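Local coordinates for protein D-alanine--D-alanine ligase (Coxiella burnetii, PDB 3TQT) that joins two D-alanine molecules into D-alanyl-D-alanine at the expense of ATP, supplying a building block for peptidoglycan in the bacterial cell wall, at residues V156-S162 / D217-P223; E182-K186 / T196-K200. All blocks are in the same frame, centred on the assembly; numbering follows the deposited sequence.

Contact 1: residues V156-S162 / D217-P223; sequences VDWHTLS and DRLMVEP
Met220 meets the Trp158 indole obliquely: its terminal CE lies 3.6 Å from Trp158 CB and 3.8 Å from Trp158 CG. Thr160 OG1, whose hydrogen-bond partner is Asp142, sits at the edge of this indole, in its plane. The second flat group, the Arg218 guanidinium, has the methyl CG2 of Thr160 at its edge. Closer contact comes lower on that side chain, where Thr160 CG2 packs 3.5 Å from Arg218 CG, while the charged end pairs with Asp142 and Glu140. Met220 reaches the indole because CG stands between its own backbone N and carbonyl carbon (chi1 57°) and the chain bends again at chi3.

The backbones run antiparallel. His159 and Val221 form one hydrogen-bonded pair, in which Val221 N to His159 O is the shorter bond at 2.7 Å. Leu161 and Leu219 form the other, again through two bonds, of which Leu219 N to Leu161 O is almost perfectly straight (N-H...O 176°). Thr160 and Met220 face each other between these pairs, their CA atoms 4.2 Å apart. On the opposite face Leu161 and Leu219 lie side by side, CB of Leu161 3.7 Å from CD1 of Leu219, and helix 202-212 packs on both. One water joins Ser162 OG to the carbonyl O of Asp217.

Asp157 O is buried without a polar partner, with Pro223 CD 3.3 Å away. The Glu222 carboxylate forms salt bridges with Lys145 and Lys186. The arrangement is an edge-strand pairing: 159-161 is an outermost strand of the four-stranded antiparallel sheet of an ATP-grasp domain, and residues 217-223, which carry its neighbour 219-223, belong to the predicted ATP-binding region.

Contact 2: residues E182-K186 / T196-K200; sequences ELFVK and TLPVK
With CG anti to the carbonyl carbon in both Phe184 and Lys186 (chi1 -74° in each), the Phe184 ring turns toward Pro198 and the Lys186 chain runs alongside Thr196, on the face that strand alternation already gives all four. The ring crosses Pro198 obliquely, its CE1 3.8 Å from Pro198 CB. Lys186 CG touches the methyl CG2 of Thr196 at 3.6 Å; a bend at chi4 (64°) then brings NZ, whose polar partner is Glu222, to 4.0 Å from the same Thr196 CG2.

Four backbone bonds hold the strands as an antiparallel beta hairpin within the ATP-grasp domain, in the region predicted to bind ATP. The Val185-Leu197 pair is the tighter, with both N...O distances 2.7 Å. In the neighbouring Leu183-Val199 pair, the bond from Leu183 N to Val199 O is nearly straight (172°).

The reverse face is aliphatic. Val199 CG2 presses against Leu183 CB at 3.5 Å, while its other branch, CG1, meets Val185 CG2 at 4.0 Å; helix 202-212 packs against Val185, Leu197 and Val199. At the hairpin's open end Glu182 CG passes 3.4 Å from the carbonyl O of Val199, and the Glu182 carboxylate pairs with Arg224.

In the fold
Contact 1 and contact 2 are centred about 10 Å apart in one four-stranded antiparallel sheet, ordered 159-161, 219-223, 183-187, 196-199. Each therefore joins an outermost strand to an inner one, and the inner strands bond to each other: Phe184 N lies 2.7 Å from Glu222 O. Along the chain, contact 2 falls wholly within the interval separating the segments of contact 1, so its hairpin lies in sequence between the two strands of contact 1. Helix 202-212 packs on both contacts, as does helix 170-177. The side chains of Lys186 and Glu222 each lie about 7 Å from that of Glu316, a predicted magnesium ligand, consistent with a place beside the nucleotide site.

Contact 1: residues V156-S162 / D217-P223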
ATOM      1  N   VAL A 156       9.426 -14.221  14.617  1.00 23.36           N
ATOM      2  CA  VAL A 156       8.774 -14.392  15.905  1.00 24.59           C
ATOM      3  C   VAL A 156       7.313 -14.718  15.630  1.00 23.88           C
ATOM      4  O   VAL A 156       6.657 -14.027  14.850  1.00 21.39           O
ATOM      5  CB  VAL A 156       8.872 -13.111  16.745  1.00 21.74           C
ATOM      6  CG1 VAL A 156       8.094 -13.271  18.055  1.00 24.98           C
ATOM      7  CG2 VAL A 156      10.341 -12.774  17.020  1.00 28.42           C
ATOM      8  N   ASP A 157       6.805 -15.777  16.249  1.00 22.50           N
ATOM      9  CA  ASP A 157       5.450 -16.211  15.952  1.00 28.77           C
ATOM     10  C   ASP A 157       4.455 -15.164  16.416  1.00 23.27           C
ATOM     11  O   ASP A 157       4.778 -14.305  17.238  1.00 21.74           O
ATOM     12  CB  ASP A 157       5.135 -17.577  16.571  1.00 29.57           C
ATOM     13  CG  ASP A 157       3.899 -18.230  15.938  1.00 38.59           C
ATOM     14  OD1 ASP A 157       3.540 -17.866  14.787  1.00 31.69           O
ATOM     15  OD2 ASP A 157       3.277 -19.104  16.583  1.00 36.51           O
ATOM     16  N   TRP A 158       3.248 -15.225  15.868  1.00 22.00           N
ATOM     17  CA  TRP A 158       2.234 -14.235  16.195  1.00 22.44           C
ATOM     18  C   TRP A 158       0.862 -14.831  16.001  1.00 20.43           C
ATOM     19  O   TRP A 158       0.705 -15.863  15.351  1.00 21.81           O
ATOM     20  CB  TRP A 158       2.378 -12.997  15.308  1.00 16.03           C
ATOM     21  CG  TRP A 158       1.839 -13.203  13.917  1.00 22.98           C
ATOM     22  CD1 TRP A 158       0.665 -12.716  13.408  1.00 18.86           C
ATOM     23  CD2 TRP A 158       2.447 -13.963  12.864  1.00 22.17           C
ATOM     24  NE1 TRP A 158       0.517 -13.112  12.100  1.00 24.13           N
ATOM     25  CE2 TRP A 158       1.594 -13.884  11.745  1.00 26.26           C
ATOM     26  CE3 TRP A 158       3.633 -14.704  12.763  1.00 20.83           C
ATOM     27  CZ2 TRP A 158       1.885 -14.521  10.533  1.00 23.98           C
ATOM     28  CZ3 TRP A 158       3.924 -15.330  11.566  1.00 23.53           C
ATOM     29  CH2 TRP A 158       3.057 -15.226  10.460  1.00 26.23           C
ATOM     30  N   HIS A 159      -0.135 -14.170  16.565  1.00 19.42           N
ATOM     31  CA  HIS A 159      -1.514 -14.539  16.305  1.00 18.22           C
ATOM     32  C   HIS A 159      -2.344 -13.289  16.162  1.00 20.15           C
ATOM     33  O   HIS A 159      -2.436 -12.495  17.086  1.00 25.78           O
ATOM     34  CB  HIS A 159      -2.080 -15.402  17.434  1.00 21.46           C
ATOM     35  CG  HIS A 159      -3.467 -15.880  17.156  1.00 26.90           C
ATOM     36  ND1 HIS A 159      -3.737 -16.890  16.260  1.00 29.66           N
ATOM     37  CD2 HIS A 159      -4.669 -15.452  17.613  1.00 29.70           C
ATOM     38  CE1 HIS A 159      -5.041 -17.085  16.197  1.00 35.92           C
ATOM     39  NE2 HIS A 159      -5.631 -16.226  17.008  1.00 24.91           N
ATOM     40  N   THR A 160      -2.940 -13.115  14.990  1.00 19.13           N
ATOM     41  CA  THR A 160      -3.728 -11.932  14.707  1.00 17.66           C
ATOM     42  C   THR A 160      -5.145 -12.104  15.259  1.00 26.28           C
ATOM     43  O   THR A 160      -5.711 -13.189  15.190  1.00 21.21           O
ATOM     44  CB  THR A 160      -3.806 -11.704  13.191  1.00 22.39           C
ATOM     45  OG1 THR A 160      -2.490 -11.409  12.688  1.00 23.05           O
ATOM     46  CG2 THR A 160      -4.767 -10.558  12.847  1.00 19.32           C
ATOM     47  N   LEU A 161      -5.697 -11.034  15.827  1.00 19.79           N
ATOM     48  CA  LEU A 161      -7.101 -10.998  16.206  1.00 20.32           C
ATOM     49  C   LEU A 161      -7.737  -9.761  15.604  1.00 25.36           C
ATOM     50  O   LEU A 161      -7.123  -8.691  15.549  1.00 20.79           O
ATOM     51  CB  LEU A 161      -7.278 -10.926  17.724  1.00 22.72           C
ATOM     52  CG  LEU A 161      -7.032 -12.180  18.555  1.00 27.33           C
ATOM     53  CD1 LEU A 161      -7.247 -11.844  20.022  1.00 32.09           C
ATOM     54  CD2 LEU A 161      -7.962 -13.309  18.117  1.00 23.06           C
ATOM     55  N   SER A 162      -8.975  -9.920  15.164  1.00 21.18           N
ATOM     56  CA  SER A 162      -9.773  -8.789  14.735  1.00 24.33           C
ATOM     57  C   SER A 162     -10.926  -8.656  15.713  1.00 24.54           C
ATOM     58  O   SER A 162     -11.206  -9.576  16.485  1.00 22.98           O
ATOM     59  CB  SER A 162     -10.291  -9.002  13.319  1.00 22.73           C
ATOM     60  OG  SER A 162      -9.206  -8.991  12.407  1.00 30.25           O
ATOM     61  N   ASP A 217      -7.562  -1.459  14.420  1.00 18.74           N
ATOM     62  CA  ASP A 217      -8.676  -2.353  14.129  1.00 23.52           C
ATOM     63  C   ASP A 217      -8.213  -3.790  13.966  1.00 20.46           C
ATOM     64  O   ASP A 217      -8.981  -4.674  13.604  1.00 20.52           O
ATOM     65  CB  ASP A 217      -9.467  -1.886  12.899  1.00 31.74           C
ATOM     66  CG  ASP A 217      -8.620  -1.808  11.643  1.00 38.66           C
ATOM     67  OD1 ASP A 217      -7.435  -2.201  11.674  1.00 38.12           O
ATOM     68  OD2 ASP A 217      -9.152  -1.364  10.604  1.00 59.61           O
ATOM     69  N   ARG A 218      -6.948  -4.034  14.253  1.00 21.52           N
ATOM     70  CA  ARG A 218      -6.463  -5.397  14.241  1.00 19.25           C
ATOM     71  C   ARG A 218      -5.273  -5.463  15.164  1.00 18.21           C
ATOM     72  O   ARG A 218      -4.513  -4.508  15.284  1.00 21.95           O
ATOM     73  CB  ARG A 218      -6.064  -5.812  12.827  1.00 21.13           C
ATOM     74  CG  ARG A 218      -6.013  -7.312  12.603  1.00 22.54           C
ATOM     75  CD  ARG A 218      -5.863  -7.636  11.095  1.00 20.26           C
ATOM     76  NE  ARG A 218      -4.517  -7.346  10.607  1.00 20.22           N
ATOM     77  CZ  ARG A 218      -4.215  -6.377   9.750  1.00 26.02           C
ATOM     78  NH1 ARG A 218      -5.171  -5.584   9.255  1.00 23.41           N
ATOM     79  NH2 ARG A 218      -2.956  -6.207   9.374  1.00 24.37           N
ATOM     80  N   LEU A 219      -5.123  -6.575  15.856  1.00 21.70           N
ATOM     81  CA  LEU A 219      -3.990  -6.688  16.745  1.00 22.89           C
ATOM     82  C   LEU A 219      -3.312  -8.019  16.528  1.00 22.71           C
ATOM     83  O   LEU A 219      -3.829  -8.898  15.837  1.00 21.18           O
ATOM     84  CB  LEU A 219      -4.422  -6.523  18.205  1.00 22.84           C
ATOM     85  CG  LEU A 219      -5.353  -7.551  18.837  1.00 24.31           C
ATOM     86  CD1 LEU A 219      -4.607  -8.844  19.179  1.00 23.41           C
ATOM     87  CD2 LEU A 219      -5.967  -6.947  20.101  1.00 24.38           C
ATOM     88  N   MET A 220      -2.144  -8.155  17.128  1.00 23.44           N
ATOM     89  CA  MET A 220      -1.440  -9.405  17.093  1.00 22.09           C
ATOM     90  C   MET A 220      -0.936  -9.698  18.486  1.00 24.52           C
ATOM     91  O   MET A 220      -0.527  -8.801  19.230  1.00 24.10           O
ATOM     92  CB  MET A 220      -0.281  -9.346  16.096  1.00 21.43           C
ATOM     93  CG  MET A 220       0.725  -8.240  16.355  1.00 25.15           C
ATOM     94  SD  MET A 220       1.620  -7.851  14.840  1.00 24.17           S
ATOM     95  CE  MET A 220       2.377  -9.441  14.490  1.00 18.24           C
ATOM     96  N   VAL A 221      -0.992 -10.970  18.832  1.00 20.25           N
ATOM     97  CA  VAL A 221      -0.458 -11.442  20.089  1.00 25.37           C
ATOM     98  C   VAL A 221       0.846 -12.139  19.757  1.00 26.07           C
ATOM     99  O   VAL A 221       0.936 -12.859  18.751  1.00 22.76           O
ATOM    100  CB  VAL A 221      -1.439 -12.416  20.761  1.00 24.34           C
ATOM    101  CG1 VAL A 221      -0.942 -12.815  22.158  1.00 20.00           C
ATOM    102  CG2 VAL A 221      -2.837 -11.789  20.839  1.00 24.41           C
ATOM    103  N   GLU A 222       1.854 -11.909  20.590  1.00 21.62           N
ATOM    104  CA  GLU A 222       3.162 -12.518  20.395  1.00 27.01           C
ATOM    105  C   GLU A 222       3.683 -13.077  21.699  1.00 23.87           C
ATOM    106  O   GLU A 222       3.395 -12.546  22.769  1.00 27.01           O
ATOM    107  CB  GLU A 222       4.163 -11.490  19.845  1.00 25.82           C
ATOM    108  CG  GLU A 222       3.901 -11.103  18.392  1.00 24.89           C
ATOM    109  CD  GLU A 222       4.821  -9.983  17.900  1.00 30.21           C
ATOM    110  OE1 GLU A 222       5.532  -9.387  18.728  1.00 27.17           O
ATOM    111  OE2 GLU A 222       4.825  -9.702  16.683  1.00 31.58           O
ATOM    112  N   PRO A 223       4.456 -14.157  21.620  1.00 24.25           N
ATOM    113  CA  PRO A 223       5.079 -14.648  22.848  1.00 25.04           C
ATOM    114  C   PRO A 223       6.191 -13.702  23.251  1.00 26.84           C
ATOM    115  O   PRO A 223       6.869 -13.172  22.376  1.00 32.17           O
ATOM    116  CB  PRO A 223       5.701 -15.960  22.392  1.00 31.73           C
ATOM    117  CG  PRO A 223       6.063 -15.677  20.955  1.00 27.57           C
ATOM    118  CD  PRO A 223       4.886 -14.922  20.441  1.00 21.83           C
TER
HETATM  119  O   HOH W   1      -9.343  -6.424  11.286  1.00 32.72           O

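Contact 2: residues E182-K186 / T196-K200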
ATOM      1  N   GLU A 182       4.687 -15.319  29.244  1.00 48.42           N
ATOM      2  CA  GLU A 182       4.195 -13.960  29.036  1.00 43.23           C
ATOM      3  C   GLU A 182       3.952 -13.662  27.554  1.00 29.42           C
ATOM      4  O   GLU A 182       4.721 -14.082  26.695  1.00 24.87           O
ATOM      5  CB  GLU A 182       5.172 -12.937  29.636  1.00 46.07           C
ATOM      6  CG  GLU A 182       4.738 -11.477  29.467  1.00 52.81           C
ATOM      7  CD  GLU A 182       5.401 -10.539  30.468  1.00 60.47           C
ATOM      8  OE1 GLU A 182       6.495 -10.024  30.175  1.00 57.60           O
ATOM      9  OE2 GLU A 182       4.826 -10.308  31.552  1.00 70.65           O
ATOM     10  N   LEU A 183       2.893 -12.916  27.278  1.00 24.32           N
ATOM     11  CA  LEU A 183       2.526 -12.526  25.922  1.00 25.45           C
ATOM     12  C   LEU A 183       2.543 -11.011  25.754  1.00 23.68           C
ATOM     13  O   LEU A 183       2.437 -10.259  26.724  1.00 30.57           O
ATOM     14  CB  LEU A 183       1.114 -13.005  25.601  1.00 29.39           C
ATOM     15  CG  LEU A 183       0.853 -14.434  25.130  1.00 38.37           C
ATOM     16  CD1 LEU A 183       1.945 -15.386  25.507  1.00 29.54           C
ATOM     17  CD2 LEU A 183      -0.502 -14.912  25.633  1.00 31.63           C
ATOM     18  N   PHE A 184       2.669 -10.582  24.508  1.00 25.04           N
ATOM     19  CA  PHE A 184       2.458  -9.197  24.138  1.00 25.59           C
ATOM     20  C   PHE A 184       1.171  -9.076  23.343  1.00 26.62           C
ATOM     21  O   PHE A 184       0.926  -9.850  22.417  1.00 27.58           O
ATOM     22  CB  PHE A 184       3.623  -8.686  23.284  1.00 26.36           C
ATOM     23  CG  PHE A 184       4.863  -8.445  24.065  1.00 28.92           C
ATOM     24  CD1 PHE A 184       4.839  -7.612  25.171  1.00 37.82           C
ATOM     25  CD2 PHE A 184       6.052  -9.060  23.716  1.00 37.83           C
ATOM     26  CE1 PHE A 184       5.981  -7.393  25.916  1.00 40.83           C
ATOM     27  CE2 PHE A 184       7.207  -8.836  24.459  1.00 43.63           C
ATOM     28  CZ  PHE A 184       7.164  -8.005  25.560  1.00 44.01           C
ATOM     29  N   VAL A 185       0.354  -8.096  23.699  1.00 21.64           N
ATOM     30  CA  VAL A 185      -0.790  -7.751  22.868  1.00 23.34           C
ATOM     31  C   VAL A 185      -0.470  -6.414  22.221  1.00 27.69           C
ATOM     32  O   VAL A 185      -0.325  -5.413  22.914  1.00 25.46           O
ATOM     33  CB  VAL A 185      -2.090  -7.684  23.693  1.00 24.53           C
ATOM     34  CG1 VAL A 185      -3.275  -7.258  22.811  1.00 23.02           C
ATOM     35  CG2 VAL A 185      -2.358  -9.042  24.353  1.00 27.15           C
ATOM     36  N   LYS A 186      -0.348  -6.424  20.894  1.00 23.72           N
ATOM     37  CA  LYS A 186       0.212  -5.318  20.119  1.00 26.99           C
ATOM     38  C   LYS A 186      -0.754  -4.869  19.023  1.00 24.93           C
ATOM     39  O   LYS A 186      -1.322  -5.702  18.330  1.00 21.45           O
ATOM     40  CB  LYS A 186       1.461  -5.798  19.364  1.00 26.37           C
ATOM     41  CG  LYS A 186       2.725  -6.019  20.160  1.00 44.79           C
ATOM     42  CD  LYS A 186       3.858  -6.343  19.171  1.00 41.06           C
ATOM     43  CE  LYS A 186       5.239  -6.277  19.804  1.00 46.39           C
ATOM     44  NZ  LYS A 186       5.426  -7.299  20.877  1.00 57.15           N
ATOM     45  N   THR A 196       1.324  -1.517  22.825  1.00 32.18           N
ATOM     46  CA  THR A 196       1.998  -2.804  23.013  1.00 29.53           C
ATOM     47  C   THR A 196       1.943  -3.186  24.490  1.00 36.47           C
ATOM     48  O   THR A 196       2.624  -2.592  25.319  1.00 40.91           O
ATOM     49  CB  THR A 196       3.471  -2.753  22.562  1.00 36.42           C
ATOM     50  OG1 THR A 196       3.531  -2.469  21.163  1.00 39.61           O
ATOM     51  CG2 THR A 196       4.153  -4.076  22.815  1.00 39.21           C
ATOM     52  N   LEU A 197       1.119  -4.175  24.813  1.00 28.35           N
ATOM     53  CA  LEU A 197       0.789  -4.471  26.192  1.00 31.60           C
ATOM     54  C   LEU A 197       1.277  -5.852  26.606  1.00 31.40           C
ATOM     55  O   LEU A 197       0.886  -6.850  26.010  1.00 27.37           O
ATOM     56  CB  LEU A 197      -0.726  -4.364  26.379  1.00 31.35           C
ATOM     57  CG  LEU A 197      -1.343  -3.036  25.939  1.00 35.10           C
ATOM     58  CD1 LEU A 197      -2.828  -3.020  26.236  1.00 34.83           C
ATOM     59  CD2 LEU A 197      -0.640  -1.881  26.641  1.00 46.34           C
ATOM     60  N   PRO A 198       2.145  -5.913  27.633  1.00 33.15           N
ATOM     61  CA  PRO A 198       2.586  -7.207  28.162  1.00 34.36           C
ATOM     62  C   PRO A 198       1.502  -7.794  29.052  1.00 34.26           C
ATOM     63  O   PRO A 198       0.905  -7.061  29.837  1.00 36.11           O
ATOM     64  CB  PRO A 198       3.814  -6.836  29.000  1.00 37.37           C
ATOM     65  CG  PRO A 198       3.504  -5.461  29.486  1.00 42.36           C
ATOM     66  CD  PRO A 198       2.784  -4.786  28.339  1.00 38.46           C
ATOM     67  N   VAL A 199       1.248  -9.093  28.923  1.00 33.12           N
ATOM     68  CA  VAL A 199       0.209  -9.740  29.706  1.00 31.27           C
ATOM     69  C   VAL A 199       0.709 -11.053  30.294  1.00 34.98           C
ATOM     70  O   VAL A 199       1.388 -11.833  29.626  1.00 34.55           O
ATOM     71  CB  VAL A 199      -1.072 -10.004  28.879  1.00 30.38           C
ATOM     72  CG1 VAL A 199      -1.627  -8.691  28.300  1.00 26.22           C
ATOM     73  CG2 VAL A 199      -0.788 -11.003  27.764  1.00 32.46           C
ATOM     74  N   LYS A 200       0.345 -11.294  31.545  1.00 32.25           N
ATOM     75  CA  LYS A 200       0.787 -12.476  32.280  1.00 35.84           C
ATOM     76  C   LYS A 200      -0.390 -13.347  32.726  1.00 36.05           C
ATOM     77  O   LYS A 200      -0.194 -14.471  33.200  1.00 39.14           O
ATOM     78  CB  LYS A 200       1.622 -12.054  33.490  1.00 45.78           C
ATOM     79  CG  LYS A 200       2.857 -12.914  33.736  1.00 67.24           C
ATOM     80  CD  LYS A 200       3.504 -12.571  35.074  1.00 78.22           C
ATOM     81  CE  LYS A 200       2.949 -13.425  36.216  1.00 86.08           C
ATOM     82  NZ  LYS A 200       1.466 -13.639  36.171  1.00 88.80           N
TER